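Local structure of chain length determinant protein (4ZM5) at residues Q89-A94 with P233-R238; D144-Q149 with A194-V199; K108-L113 with L222-Y227; A55-L60 with L69-S74. The protein probably sets the modal chain length of the lipopolysaccharide O antigen, acting as an oligomeric, membrane-anchored polysaccharide co-polymerase of the Wzz family. The protein carries 1 engineered substitution. One frame throughout, in Å; residues are numbered along the deposited sequence.

Contact 1 (Q89-A94 with P233-R238); sequences QTAEGA and PTLPIR
The carboxylate of Glu92 has methyl CD1 of Leu235 standing over it rather than beside it: Leu235 CD1 is 3.8 Å from Glu92 CD and nearly as close to both oxygens. The second methyl, CD2, touches only OE2 of the acid. No hydrogen bond crosses the contact, so this is a carbon-to-carboxylate touch. Further out, the Arg238 guanidinium has Ile237 CG2 over one face and bonds Asp61 O and Gln63 O of the second subunit. The Pro236 ring turns CG and CD to the start of the helix: Pro236 CG is 3.9 Å from Ala91 CB, and Pro236 CD is 3.7 Å from Ala91 O. Ala91 CB also comes within 3.3 Å of Pro236 O, so this one methyl lies against both ring and carbonyl. Leu235 reaches the helix because a chi1 of -176° swings CG away from its own backbone N, which carries CD1 to 3.8 Å from Ala91 O. Glu92 starts out pointing off the contact, but its chain bends at chi2 and brings the acid group back. The irregular segment 233-238 passes beside the first turn of helix 91-159, with Trp6 of strand 6-13 touching both Ala91 and Pro236. Thr234 makes backbone bonds to Thr9 of that strand, while Asn62 of the second subunit bonds Leu235 O and Ile237 N.

Contact 2 (D144-Q149 with A194-V199); sequences DLRIRQ and ATRPLV
Arg196 reaches across to Arg146 and Ile147, and the tight part of the contact is confined to these three side chains. The aliphatic part of Arg196 runs alongside Ile147, their ends pointing opposite ways, with Arg196 CD 3.7 Å from Ile147 CD1. Arg196 NH2 lies at the edge of the Arg146 guanidinium, near its plane, and 3.5 Å from Arg146 CG. That reach follows from a chain stretched out from CG to NE, which leaves the backbone with CG opposite N (chi1 177°). Arg146 instead bends at chi2, and the two guanidinium planes end 69° apart. Arg146 NE and Arg196 NH2 are 4.5 Å from each other; both are salt-bridged to Asp176 of the second subunit, whose carboxylate probably offsets the two positive charges. Arg146 NH1 is directed to Gln149 OE1 at 2.9 Å. Gln149 lies almost in the guanidinium plane, whereas the donor stands 49° out of the amide carbonyl plane. With Val173 O taking NH2, the three partners Asp176, Gln149 and Val173 together fix the Arg146 guanidinium. Beyond these touches the interface is small, burying 121 Å² in all, and gives way to the exposed Ala194 and Thr195, the latter bonded through OG1 to Glu152 of the second subunit. The contact ties the loop between helices 183-191 and 202-215 to the far part of helix 91-159: Arg196 also touches Ile150, and Lys143 NZ bonds Arg196 O.

Contact 3 (K108-L113 with L222-Y227); sequences KVNQEL and LDIHAY
Ile224 meets Leu113 from an uncommon rotamer: its CG1 sits in the crowded position between the backbone N and the carbonyl carbon (chi1 62°). From there the chain runs out straight, and its end methyl comes against Leu113 on the face of the helix, with Ile224 CD1 3.5 Å from Leu113 CD1. The same methyl is 3.8 Å from Leu113 CB, so it lies alongside the leucine. One turn earlier on the helix, Val109 CG1 packs on Ala226 CB at 3.7 Å. The two apolar pairs thus follow one side of the helix, Val109 meeting the later residue of segment 222-227 and Leu113 the earlier one. Asn110 adds a looser touch at the margin, its OD1 4.2 Å from Ile224 CG1. On the other side of segment 222-227, His225 NE2 donates to Asp223 OD2 at 2.7 Å, bridging over the residue between them; as Asp223 is poorly ordered, the geometry of this bond is less certain. As modelled it is bent, with an N-H...acceptor angle of 142°, and meets the carboxylate from above its plane. The two closest pairs across the contact are apolar; Val109, Leu113 and Ala226 are buried, while Ile224 and Asn110 stay partly exposed. Tyr23 of helix 17-31 touches both Leu113 and Ile224, Phe219 lies against Asn110 and Ile224, and helix 38-53 supplies Ala52 to Val109 and Leu45 to Leu113, so helix 91-159 meets the segment leading into strand 228-229 in a multi-helix core.

Contact 4 (A55-L60 with L69-S74); sequences ALPETL and LTIEPS. Engineered in segment 55-60: Pro57 (natural residue Ala).
Leu69 points its CB at the helix, and a chi1 of -172°, which turns CG to the side of the carbonyl carbon, rests CD2 against both Leu56 and Pro57. Leu69 CD2 is 3.8 Å from Leu56 CB and equally far from Pro57 CD. Leu60, whose chi1 of -71° keeps CG beside its backbone N, meets the base of the same side chain, with Leu60 CD1 3.7 Å from Leu69 CB. Pro57, an engineered residue that replaces alanine, sets its ring obliquely across Leu69, with Pro57 CB 3.3 Å from Leu69 O. Its CG makes a wider touch to Ile71 CG2 at 4.1 Å. A water joins the two main chains, donating to Pro57 O at 2.6 Å and accepting from Leu69 N at 3.1 Å, which satisfies polar atoms that no direct bond links across the contact. Short helix and strand run nearly antiparallel, their axes at 152°. The pair packs the strand that is outermost within this chain, bonded to strand 82-88 through Thr70 and Ser85, against helix 55-61. Tyr101 of helix 91-159 touches Leu56, Leu60 and Leu69, and Phe53 of helix 38-53 touches Leu69 and Ile71.

Helix 91-159 threads contacts 1, 3 and 2 in that order, giving each one of its two segments. Contacts 1 and 4 lie toward the same end of the elongated chain, their centres 18 Å apart, in the sheet-containing base that is probably membrane-proximal, as in other Wzz proteins. Contact 3 is 20 Å from contact 4 between centres and 27 Å from contact 1. Contact 2 lies toward the opposite end, 77 Å from contact 1 between centres, and in sequence is nested within both contact 3 and contact 1. Contacts 1 and 2 both touch the second subunit. The bound magnesium ion is about 14 Å from the Arg146 side chain of contact 2.

Contact 1 (Q89-A94 with P233-R238)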
loop_
_atom_site.group_PDB
_atom_site.type_symbol
_atom_site.label_atom_id
_atom_site.label_comp_id
_atom_site.label_asym_id
_atom_site.label_seq_id
_atom_site.Cartn_x
_atom_site.Cartn_y
_atom_site.Cartn_z
ATOM N N GLN B 89 -20.296 40.460 10.119
ATOM C CA GLN B 89 -20.994 41.696 10.484
ATOM C C GLN B 89 -22.310 41.860 9.704
ATOM O O GLN B 89 -23.264 42.448 10.226
ATOM C CB GLN B 89 -20.091 42.921 10.251
ATOM C CG GLN B 89 -19.103 43.185 11.378
ATOM C CD GLN B 89 -18.390 44.502 11.192
ATOM O OE1 GLN B 89 -17.276 44.560 10.655
ATOM N NE2 GLN B 89 -19.012 45.597 11.631
ATOM N N THR B 90 -22.327 41.376 8.443
ATOM C CA THR B 90 -23.454 41.405 7.497
ATOM C C THR B 90 -23.695 39.953 7.023
ATOM O O THR B 90 -22.789 39.141 7.179
ATOM C CB THR B 90 -23.149 42.414 6.351
ATOM O OG1 THR B 90 -24.191 42.397 5.379
ATOM C CG2 THR B 90 -21.775 42.198 5.693
ATOM N N ALA B 91 -24.894 39.606 6.492
ATOM C CA ALA B 91 -25.185 38.237 6.016
ATOM C C ALA B 91 -24.299 37.844 4.825
ATOM O O ALA B 91 -23.759 36.737 4.802
ATOM C CB ALA B 91 -26.645 38.109 5.617
ATOM N N GLU B 92 -24.189 38.742 3.832
ATOM C CA GLU B 92 -23.409 38.583 2.612
ATOM C C GLU B 92 -21.935 38.452 2.938
ATOM O O GLU B 92 -21.235 37.707 2.259
ATOM C CB GLU B 92 -23.619 39.788 1.665
ATOM C CG GLU B 92 -24.985 39.860 0.993
ATOM C CD GLU B 92 -25.231 38.952 -0.203
ATOM O OE1 GLU B 92 -24.257 38.384 -0.753
ATOM O OE2 GLU B 92 -26.412 38.831 -0.608
ATOM N N GLY B 93 -21.488 39.205 3.948
ATOM C CA GLY B 93 -20.109 39.223 4.421
ATOM C C GLY B 93 -19.710 37.935 5.091
ATOM O O GLY B 93 -18.648 37.379 4.775
ATOM N N ALA B 94 -20.575 37.450 6.016
ATOM C CA ALA B 94 -20.403 36.188 6.742
ATOM C C ALA B 94 -20.243 35.025 5.762
ATOM O O ALA B 94 -19.312 34.232 5.918
ATOM C CB ALA B 94 -21.590 35.934 7.669
ATOM N N PRO B 233 -21.614 27.318 2.023
ATOM C CA PRO B 233 -21.898 28.383 3.018
ATOM C C PRO B 233 -23.259 29.051 2.811
ATOM O O PRO B 233 -23.607 29.462 1.695
ATOM C CB PRO B 233 -20.751 29.384 2.832
ATOM C CG PRO B 233 -19.653 28.582 2.279
ATOM C CD PRO B 233 -20.291 27.532 1.396
ATOM N N THR B 234 -24.062 29.072 3.888
ATOM C CA THR B 234 -25.402 29.650 3.865
ATOM C C THR B 234 -25.373 31.162 3.887
ATOM O O THR B 234 -24.410 31.766 4.358
ATOM C CB THR B 234 -26.255 29.181 5.053
ATOM O OG1 THR B 234 -25.660 29.588 6.287
ATOM C CG2 THR B 234 -26.560 27.702 5.028
ATOM N N LEU B 235 -26.461 31.762 3.399
ATOM C CA LEU B 235 -26.729 33.176 3.475
ATOM C C LEU B 235 -27.744 33.332 4.622
ATOM O O LEU B 235 -28.906 32.937 4.435
ATOM C CB LEU B 235 -27.260 33.714 2.124
ATOM C CG LEU B 235 -27.505 35.220 2.032
ATOM C CD1 LEU B 235 -26.203 35.985 1.997
ATOM C CD2 LEU B 235 -28.304 35.545 0.809
ATOM N N PRO B 236 -27.314 33.757 5.847
ATOM C CA PRO B 236 -28.277 33.851 6.959
ATOM C C PRO B 236 -29.399 34.856 6.649
ATOM O O PRO B 236 -29.135 35.967 6.178
ATOM C CB PRO B 236 -27.417 34.271 8.159
ATOM C CG PRO B 236 -26.175 34.827 7.585
ATOM C CD PRO B 236 -25.956 34.159 6.269
ATOM N N ILE B 237 -30.656 34.435 6.854
ATOM C CA ILE B 237 -31.846 35.220 6.563
ATOM C C ILE B 237 -32.058 36.266 7.676
ATOM O O ILE B 237 -32.647 37.315 7.417
ATOM C CB ILE B 237 -33.061 34.260 6.357
ATOM C CG1 ILE B 237 -34.159 34.889 5.483
ATOM C CG2 ILE B 237 -33.611 33.665 7.670
ATOM C CD1 ILE B 237 -35.132 33.871 4.817
ATOM N N ARG B 238 -31.534 36.001 8.890
ATOM C CA ARG B 238 -31.658 36.880 10.048
ATOM C C ARG B 238 -30.421 36.749 10.964
ATOM O O ARG B 238 -29.672 35.768 10.865
ATOM C CB ARG B 238 -32.973 36.614 10.812
ATOM C CG ARG B 238 -33.008 35.325 11.594
ATOM C CD ARG B 238 -34.377 35.035 12.197
ATOM N NE ARG B 238 -35.427 34.731 11.213
ATOM C CZ ARG B 238 -35.572 33.570 10.573
ATOM N NH1 ARG B 238 -34.682 32.591 10.737
ATOM N NH2 ARG B 238 -36.568 33.403 9.712
#

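Contact 2 (D144-Q149 with A194-V199)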
loop_
_atom_site.group_PDB
_atom_site.type_symbol
_atom_site.label_atom_id
_atom_site.label_comp_id
_atom_site.label_asym_id
_atom_site.label_seq_id
_atom_site.Cartn_x
_atom_site.Cartn_y
_atom_site.Cartn_z
ATOM N N ASP B 144 26.585 -16.800 -12.738
ATOM C CA ASP B 144 28.007 -16.951 -12.429
ATOM C C ASP B 144 28.326 -18.327 -11.895
ATOM O O ASP B 144 29.326 -18.895 -12.324
ATOM C CB ASP B 144 28.491 -15.877 -11.443
ATOM C CG ASP B 144 28.643 -14.507 -12.071
ATOM O OD1 ASP B 144 28.418 -14.384 -13.312
ATOM O OD2 ASP B 144 28.982 -13.555 -11.333
ATOM N N LEU B 145 27.482 -18.882 -10.993
ATOM C CA LEU B 145 27.664 -20.239 -10.455
ATOM C C LEU B 145 27.628 -21.264 -11.596
ATOM O O LEU B 145 28.562 -22.059 -11.709
ATOM C CB LEU B 145 26.608 -20.553 -9.387
ATOM C CG LEU B 145 26.480 -22.008 -8.932
ATOM C CD1 LEU B 145 27.706 -22.459 -8.152
ATOM C CD2 LEU B 145 25.239 -22.212 -8.125
ATOM N N ARG B 146 26.625 -21.172 -12.483
ATOM C CA ARG B 146 26.462 -22.068 -13.619
ATOM C C ARG B 146 27.663 -22.018 -14.550
ATOM O O ARG B 146 28.121 -23.085 -14.952
ATOM C CB ARG B 146 25.157 -21.801 -14.380
ATOM C CG ARG B 146 24.719 -22.958 -15.309
ATOM C CD ARG B 146 24.994 -24.333 -14.702
ATOM N NE ARG B 146 24.170 -25.383 -15.279
ATOM C CZ ARG B 146 23.887 -26.531 -14.674
ATOM N NH1 ARG B 146 24.380 -26.795 -13.471
ATOM N NH2 ARG B 146 23.105 -27.423 -15.265
ATOM N N ILE B 147 28.220 -20.813 -14.842
ATOM C CA ILE B 147 29.414 -20.684 -15.690
ATOM C C ILE B 147 30.618 -21.371 -15.013
ATOM O O ILE B 147 31.317 -22.115 -15.701
ATOM C CB ILE B 147 29.733 -19.227 -16.120
ATOM C CG1 ILE B 147 28.522 -18.549 -16.838
ATOM C CG2 ILE B 147 31.025 -19.145 -16.989
ATOM C CD1 ILE B 147 27.924 -19.281 -18.141
ATOM N N ARG B 148 30.817 -21.191 -13.675
ATOM C CA ARG B 148 31.889 -21.857 -12.929
ATOM C C ARG B 148 31.745 -23.385 -13.034
ATOM O O ARG B 148 32.735 -24.076 -13.310
ATOM C CB ARG B 148 31.895 -21.404 -11.451
ATOM C CG ARG B 148 32.573 -20.052 -11.237
ATOM C CD ARG B 148 32.830 -19.699 -9.767
ATOM N NE ARG B 148 31.674 -19.895 -8.874
ATOM C CZ ARG B 148 30.760 -18.966 -8.594
ATOM N NH1 ARG B 148 30.840 -17.755 -9.139
ATOM N NH2 ARG B 148 29.750 -19.244 -7.784
ATOM N N GLN B 149 30.495 -23.894 -12.886
ATOM C CA GLN B 149 30.162 -25.325 -13.001
ATOM C C GLN B 149 30.493 -25.872 -14.394
ATOM O O GLN B 149 31.047 -26.961 -14.485
ATOM C CB GLN B 149 28.674 -25.567 -12.678
ATOM C CG GLN B 149 28.345 -25.256 -11.226
ATOM C CD GLN B 149 26.908 -25.568 -10.848
ATOM O OE1 GLN B 149 25.961 -25.231 -11.537
ATOM N NE2 GLN B 149 26.714 -26.202 -9.710
ATOM N N ALA B 194 28.747 -14.282 -21.851
ATOM C CA ALA B 194 28.213 -12.927 -21.796
ATOM C C ALA B 194 26.805 -12.829 -22.331
ATOM O O ALA B 194 26.012 -12.101 -21.753
ATOM C CB ALA B 194 29.121 -11.973 -22.548
ATOM N N THR B 195 26.481 -13.550 -23.407
ATOM C CA THR B 195 25.164 -13.429 -24.025
ATOM C C THR B 195 24.144 -14.443 -23.474
ATOM O O THR B 195 22.996 -14.448 -23.927
ATOM C CB THR B 195 25.274 -13.471 -25.548
ATOM O OG1 THR B 195 26.079 -14.584 -25.935
ATOM C CG2 THR B 195 25.837 -12.174 -26.122
ATOM N N ARG B 196 24.512 -15.225 -22.457
ATOM C CA ARG B 196 23.584 -16.162 -21.821
ATOM C C ARG B 196 22.543 -15.353 -21.018
ATOM O O ARG B 196 22.941 -14.583 -20.146
ATOM C CB ARG B 196 24.355 -17.132 -20.914
ATOM C CG ARG B 196 23.479 -18.109 -20.152
ATOM C CD ARG B 196 24.375 -18.976 -19.306
ATOM N NE ARG B 196 23.649 -20.054 -18.634
ATOM C CZ ARG B 196 23.761 -21.350 -18.922
ATOM N NH1 ARG B 196 24.567 -21.758 -19.904
ATOM N NH2 ARG B 196 23.052 -22.246 -18.249
ATOM N N PRO B 197 21.227 -15.453 -21.301
ATOM C CA PRO B 197 20.278 -14.603 -20.580
ATOM C C PRO B 197 20.168 -14.879 -19.089
ATOM O O PRO B 197 20.212 -16.031 -18.652
ATOM C CB PRO B 197 18.932 -14.911 -21.257
ATOM C CG PRO B 197 19.256 -15.529 -22.545
ATOM C CD PRO B 197 20.551 -16.245 -22.348
ATOM N N LEU B 198 19.956 -13.793 -18.320
ATOM C CA LEU B 198 19.664 -13.845 -16.890
ATOM C C LEU B 198 18.233 -14.334 -16.702
ATOM O O LEU B 198 17.361 -13.999 -17.504
ATOM C CB LEU B 198 19.856 -12.467 -16.208
ATOM C CG LEU B 198 21.271 -11.889 -16.142
ATOM C CD1 LEU B 198 21.268 -10.497 -15.581
ATOM C CD2 LEU B 198 22.156 -12.716 -15.281
ATOM N N VAL B 199 18.002 -15.154 -15.682
ATOM C CA VAL B 199 16.684 -15.694 -15.371
ATOM C C VAL B 199 16.209 -15.038 -14.075
ATOM O O VAL B 199 16.879 -15.136 -13.029
ATOM C CB VAL B 199 16.662 -17.250 -15.304
ATOM C CG1 VAL B 199 15.269 -17.772 -14.978
ATOM C CG2 VAL B 199 17.165 -17.866 -16.608
#

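Contact 3 (K108-L113 with L222-Y227)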
loop_
_atom_site.group_PDB
_atom_site.type_symbol
_atom_site.label_atom_id
_atom_site.label_comp_id
_atom_site.label_asym_id
_atom_site.label_seq_id
_atom_site.Cartn_x
_atom_site.Cartn_y
_atom_site.Cartn_z
ATOM N N LYS B 108 -4.091 25.535 0.340
ATOM C CA LYS B 108 -2.981 25.067 1.169
ATOM C C LYS B 108 -2.898 23.533 1.143
ATOM O O LYS B 108 -1.798 22.986 1.017
ATOM C CB LYS B 108 -3.124 25.583 2.619
ATOM C CG LYS B 108 -1.951 25.203 3.525
ATOM C CD LYS B 108 -1.977 25.902 4.879
ATOM C CE LYS B 108 -0.837 25.470 5.784
ATOM N NZ LYS B 108 0.520 25.726 5.205
ATOM N N VAL B 109 -4.063 22.855 1.213
ATOM C CA VAL B 109 -4.192 21.395 1.227
ATOM C C VAL B 109 -3.795 20.833 -0.130
ATOM O O VAL B 109 -3.067 19.840 -0.170
ATOM C CB VAL B 109 -5.604 20.947 1.695
ATOM C CG1 VAL B 109 -5.818 19.436 1.566
ATOM C CG2 VAL B 109 -5.821 21.378 3.131
ATOM N N ASN B 110 -4.182 21.507 -1.224
ATOM C CA ASN B 110 -3.792 21.092 -2.572
ATOM C C ASN B 110 -2.252 21.106 -2.718
ATOM O O ASN B 110 -1.679 20.189 -3.310
ATOM C CB ASN B 110 -4.455 21.972 -3.625
ATOM C CG ASN B 110 -4.423 21.349 -5.009
ATOM O OD1 ASN B 110 -5.109 20.355 -5.282
ATOM N ND2 ASN B 110 -3.623 21.913 -5.919
ATOM N N GLN B 111 -1.586 22.112 -2.115
ATOM C CA GLN B 111 -0.130 22.235 -2.142
ATOM C C GLN B 111 0.508 21.141 -1.301
ATOM O O GLN B 111 1.481 20.555 -1.753
ATOM C CB GLN B 111 0.325 23.615 -1.666
ATOM C CG GLN B 111 0.057 24.730 -2.665
ATOM C CD GLN B 111 0.992 25.887 -2.459
ATOM O OE1 GLN B 111 2.068 25.947 -3.054
ATOM N NE2 GLN B 111 0.606 26.830 -1.614
ATOM N N GLU B 112 -0.052 20.847 -0.101
ATOM C CA GLU B 112 0.389 19.790 0.826
ATOM C C GLU B 112 0.316 18.434 0.142
ATOM O O GLU B 112 1.219 17.615 0.327
ATOM C CB GLU B 112 -0.475 19.767 2.097
ATOM C CG GLU B 112 -0.233 20.917 3.057
ATOM C CD GLU B 112 -1.080 20.959 4.322
ATOM O OE1 GLU B 112 -1.990 20.113 4.477
ATOM O OE2 GLU B 112 -0.837 21.858 5.158
ATOM N N LEU B 113 -0.744 18.223 -0.673
ATOM C CA LEU B 113 -1.007 17.002 -1.421
ATOM C C LEU B 113 -0.049 16.829 -2.573
ATOM O O LEU B 113 0.309 15.702 -2.897
ATOM C CB LEU B 113 -2.446 17.003 -1.946
ATOM C CG LEU B 113 -3.539 16.655 -0.949
ATOM C CD1 LEU B 113 -4.908 16.932 -1.535
ATOM C CD2 LEU B 113 -3.375 15.227 -0.432
ATOM N N LEU B 222 -4.359 14.147 -11.984
ATOM C CA LEU B 222 -5.315 13.778 -10.954
ATOM C C LEU B 222 -6.060 14.997 -10.388
ATOM O O LEU B 222 -5.468 15.873 -9.723
ATOM C CB LEU B 222 -4.682 12.958 -9.812
ATOM C CG LEU B 222 -3.182 13.076 -9.579
ATOM C CD1 LEU B 222 -2.872 13.564 -8.174
ATOM C CD2 LEU B 222 -2.519 11.757 -9.814
ATOM N N ASP B 223 -7.382 15.018 -10.666
ATOM C CA ASP B 223 -8.331 15.994 -10.148
ATOM C C ASP B 223 -8.672 15.512 -8.745
ATOM O O ASP B 223 -9.505 14.612 -8.572
ATOM C CB ASP B 223 -9.578 16.132 -11.064
ATOM C CG ASP B 223 -10.687 17.028 -10.520
ATOM O OD1 ASP B 223 -10.390 18.181 -10.137
ATOM O OD2 ASP B 223 -11.857 16.587 -10.513
ATOM N N ILE B 224 -7.943 16.030 -7.752
ATOM C CA ILE B 224 -8.132 15.571 -6.381
ATOM C C ILE B 224 -8.885 16.600 -5.543
ATOM O O ILE B 224 -8.672 17.810 -5.636
ATOM C CB ILE B 224 -6.826 15.082 -5.707
ATOM C CG1 ILE B 224 -5.762 16.202 -5.586
ATOM C CG2 ILE B 224 -6.289 13.847 -6.464
ATOM C CD1 ILE B 224 -4.546 15.809 -4.828
ATOM N N HIS B 225 -9.805 16.062 -4.753
ATOM C CA HIS B 225 -10.725 16.748 -3.846
ATOM C C HIS B 225 -10.438 16.258 -2.428
ATOM O O HIS B 225 -10.318 15.063 -2.219
ATOM C CB HIS B 225 -12.195 16.457 -4.269
ATOM C CG HIS B 225 -12.477 16.684 -5.737
ATOM N ND1 HIS B 225 -13.039 17.867 -6.194
ATOM C CD2 HIS B 225 -12.237 15.879 -6.803
ATOM C CE1 HIS B 225 -13.117 17.744 -7.512
ATOM N NE2 HIS B 225 -12.656 16.562 -7.923
ATOM N N ALA B 226 -10.234 17.158 -1.480
ATOM C CA ALA B 226 -9.951 16.748 -0.093
ATOM C C ALA B 226 -11.258 16.707 0.747
ATOM O O ALA B 226 -11.267 16.234 1.880
ATOM C CB ALA B 226 -8.919 17.675 0.534
ATOM N N TYR B 227 -12.361 17.169 0.155
ATOM C CA TYR B 227 -13.664 17.189 0.798
ATOM C C TYR B 227 -14.785 17.187 -0.236
ATOM O O TYR B 227 -14.537 17.249 -1.442
ATOM C CB TYR B 227 -13.802 18.410 1.743
ATOM C CG TYR B 227 -13.792 19.743 1.024
ATOM C CD1 TYR B 227 -12.595 20.332 0.625
ATOM C CD2 TYR B 227 -14.978 20.417 0.744
ATOM C CE1 TYR B 227 -12.579 21.545 -0.055
ATOM C CE2 TYR B 227 -14.974 21.635 0.075
ATOM C CZ TYR B 227 -13.767 22.199 -0.318
ATOM O OH TYR B 227 -13.739 23.400 -0.983
#

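Contact 4 (A55-L60 with L69-S74)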
loop_
_atom_site.group_PDB
_atom_site.type_symbol
_atom_site.label_atom_id
_atom_site.label_comp_id
_atom_site.label_asym_id
_atom_site.label_seq_id
_atom_site.Cartn_x
_atom_site.Cartn_y
_atom_site.Cartn_z
ATOM N N ALA B 55 -6.296 25.519 12.259
ATOM C CA ALA B 55 -5.356 26.595 12.570
ATOM C C ALA B 55 -6.070 27.980 12.564
ATOM O O ALA B 55 -5.755 28.854 13.388
ATOM C CB ALA B 55 -4.201 26.577 11.581
ATOM N N LEU B 56 -7.044 28.151 11.645
ATOM C CA LEU B 56 -7.818 29.386 11.438
ATOM C C LEU B 56 -8.612 29.801 12.702
ATOM O O LEU B 56 -8.436 30.946 13.106
ATOM C CB LEU B 56 -8.772 29.298 10.221
ATOM C CG LEU B 56 -8.282 28.889 8.810
ATOM C CD1 LEU B 56 -9.061 29.596 7.769
ATOM C CD2 LEU B 56 -6.775 29.067 8.597
ATOM N N PRO B 57 -9.396 28.927 13.398
ATOM C CA PRO B 57 -10.080 29.372 14.620
ATOM C C PRO B 57 -9.131 30.025 15.623
ATOM O O PRO B 57 -9.473 31.061 16.181
ATOM C CB PRO B 57 -10.675 28.075 15.174
ATOM C CG PRO B 57 -10.923 27.243 13.985
ATOM C CD PRO B 57 -9.748 27.518 13.103
ATOM N N GLU B 58 -7.925 29.459 15.790
ATOM C CA GLU B 58 -6.881 29.956 16.693
ATOM C C GLU B 58 -6.269 31.272 16.227
ATOM O O GLU B 58 -6.102 32.179 17.050
ATOM C CB GLU B 58 -5.760 28.919 16.856
ATOM C CG GLU B 58 -6.194 27.651 17.579
ATOM C CD GLU B 58 -6.453 27.741 19.072
ATOM O OE1 GLU B 58 -6.155 28.787 19.694
ATOM O OE2 GLU B 58 -6.924 26.728 19.630
ATOM N N THR B 59 -5.893 31.362 14.933
ATOM C CA THR B 59 -5.264 32.543 14.328
ATOM C C THR B 59 -6.246 33.737 14.277
ATOM O O THR B 59 -5.857 34.870 14.569
ATOM C CB THR B 59 -4.737 32.151 12.944
ATOM O OG1 THR B 59 -3.643 31.263 13.115
ATOM C CG2 THR B 59 -4.319 33.324 12.096
ATOM N N LEU B 60 -7.502 33.482 13.902
ATOM C CA LEU B 60 -8.530 34.522 13.800
ATOM C C LEU B 60 -8.893 35.115 15.171
ATOM O O LEU B 60 -9.274 36.283 15.242
ATOM C CB LEU B 60 -9.788 33.991 13.085
ATOM C CG LEU B 60 -9.647 33.723 11.578
ATOM C CD1 LEU B 60 -10.957 33.290 10.989
ATOM C CD2 LEU B 60 -9.196 34.961 10.844
ATOM N N LEU B 69 -14.496 31.777 14.096
ATOM C CA LEU B 69 -14.595 30.710 13.110
ATOM C C LEU B 69 -14.557 29.386 13.847
ATOM O O LEU B 69 -13.712 29.182 14.725
ATOM C CB LEU B 69 -13.510 30.795 12.043
ATOM C CG LEU B 69 -13.687 29.828 10.893
ATOM C CD1 LEU B 69 -13.867 30.560 9.603
ATOM C CD2 LEU B 69 -12.513 28.896 10.825
ATOM N N THR B 70 -15.487 28.499 13.489
ATOM C CA THR B 70 -15.702 27.230 14.161
ATOM C C THR B 70 -15.655 26.058 13.197
ATOM O O THR B 70 -16.093 26.166 12.049
ATOM C CB THR B 70 -17.057 27.281 14.874
ATOM O OG1 THR B 70 -17.281 28.585 15.417
ATOM C CG2 THR B 70 -17.154 26.285 15.990
ATOM N N ILE B 71 -15.108 24.935 13.694
ATOM C CA ILE B 71 -15.046 23.635 13.029
ATOM C C ILE B 71 -15.379 22.582 14.112
ATOM O O ILE B 71 -14.655 22.416 15.095
ATOM C CB ILE B 71 -13.749 23.338 12.201
ATOM C CG1 ILE B 71 -13.852 21.954 11.477
ATOM C CG2 ILE B 71 -12.460 23.523 13.010
ATOM C CD1 ILE B 71 -12.981 21.761 10.237
ATOM N N GLU B 72 -16.544 21.952 13.959
ATOM C CA GLU B 72 -17.073 20.965 14.890
ATOM C C GLU B 72 -17.737 19.820 14.152
ATOM O O GLU B 72 -18.277 20.051 13.060
ATOM C CB GLU B 72 -18.138 21.640 15.776
ATOM C CG GLU B 72 -17.613 22.591 16.831
ATOM C CD GLU B 72 -18.735 23.124 17.700
ATOM O OE1 GLU B 72 -19.446 24.041 17.230
ATOM O OE2 GLU B 72 -18.987 22.540 18.781
ATOM N N PRO B 73 -17.833 18.602 14.744
ATOM C CA PRO B 73 -18.647 17.559 14.089
ATOM C C PRO B 73 -20.131 18.005 14.057
ATOM O O PRO B 73 -20.591 18.629 15.016
ATOM C CB PRO B 73 -18.412 16.326 14.967
ATOM C CG PRO B 73 -17.981 16.840 16.270
ATOM C CD PRO B 73 -17.278 18.131 16.033
ATOM N N SER B 74 -20.840 17.779 12.935
ATOM C CA SER B 74 -22.255 18.169 12.755
ATOM C C SER B 74 -23.181 17.410 13.698
ATOM O O SER B 74 -24.135 17.993 14.213
ATOM C CB SER B 74 -22.700 17.957 11.310
ATOM O OG SER B 74 -21.720 18.455 10.423
HETATM O O HOH W 1 -11.842 32.049 15.713
#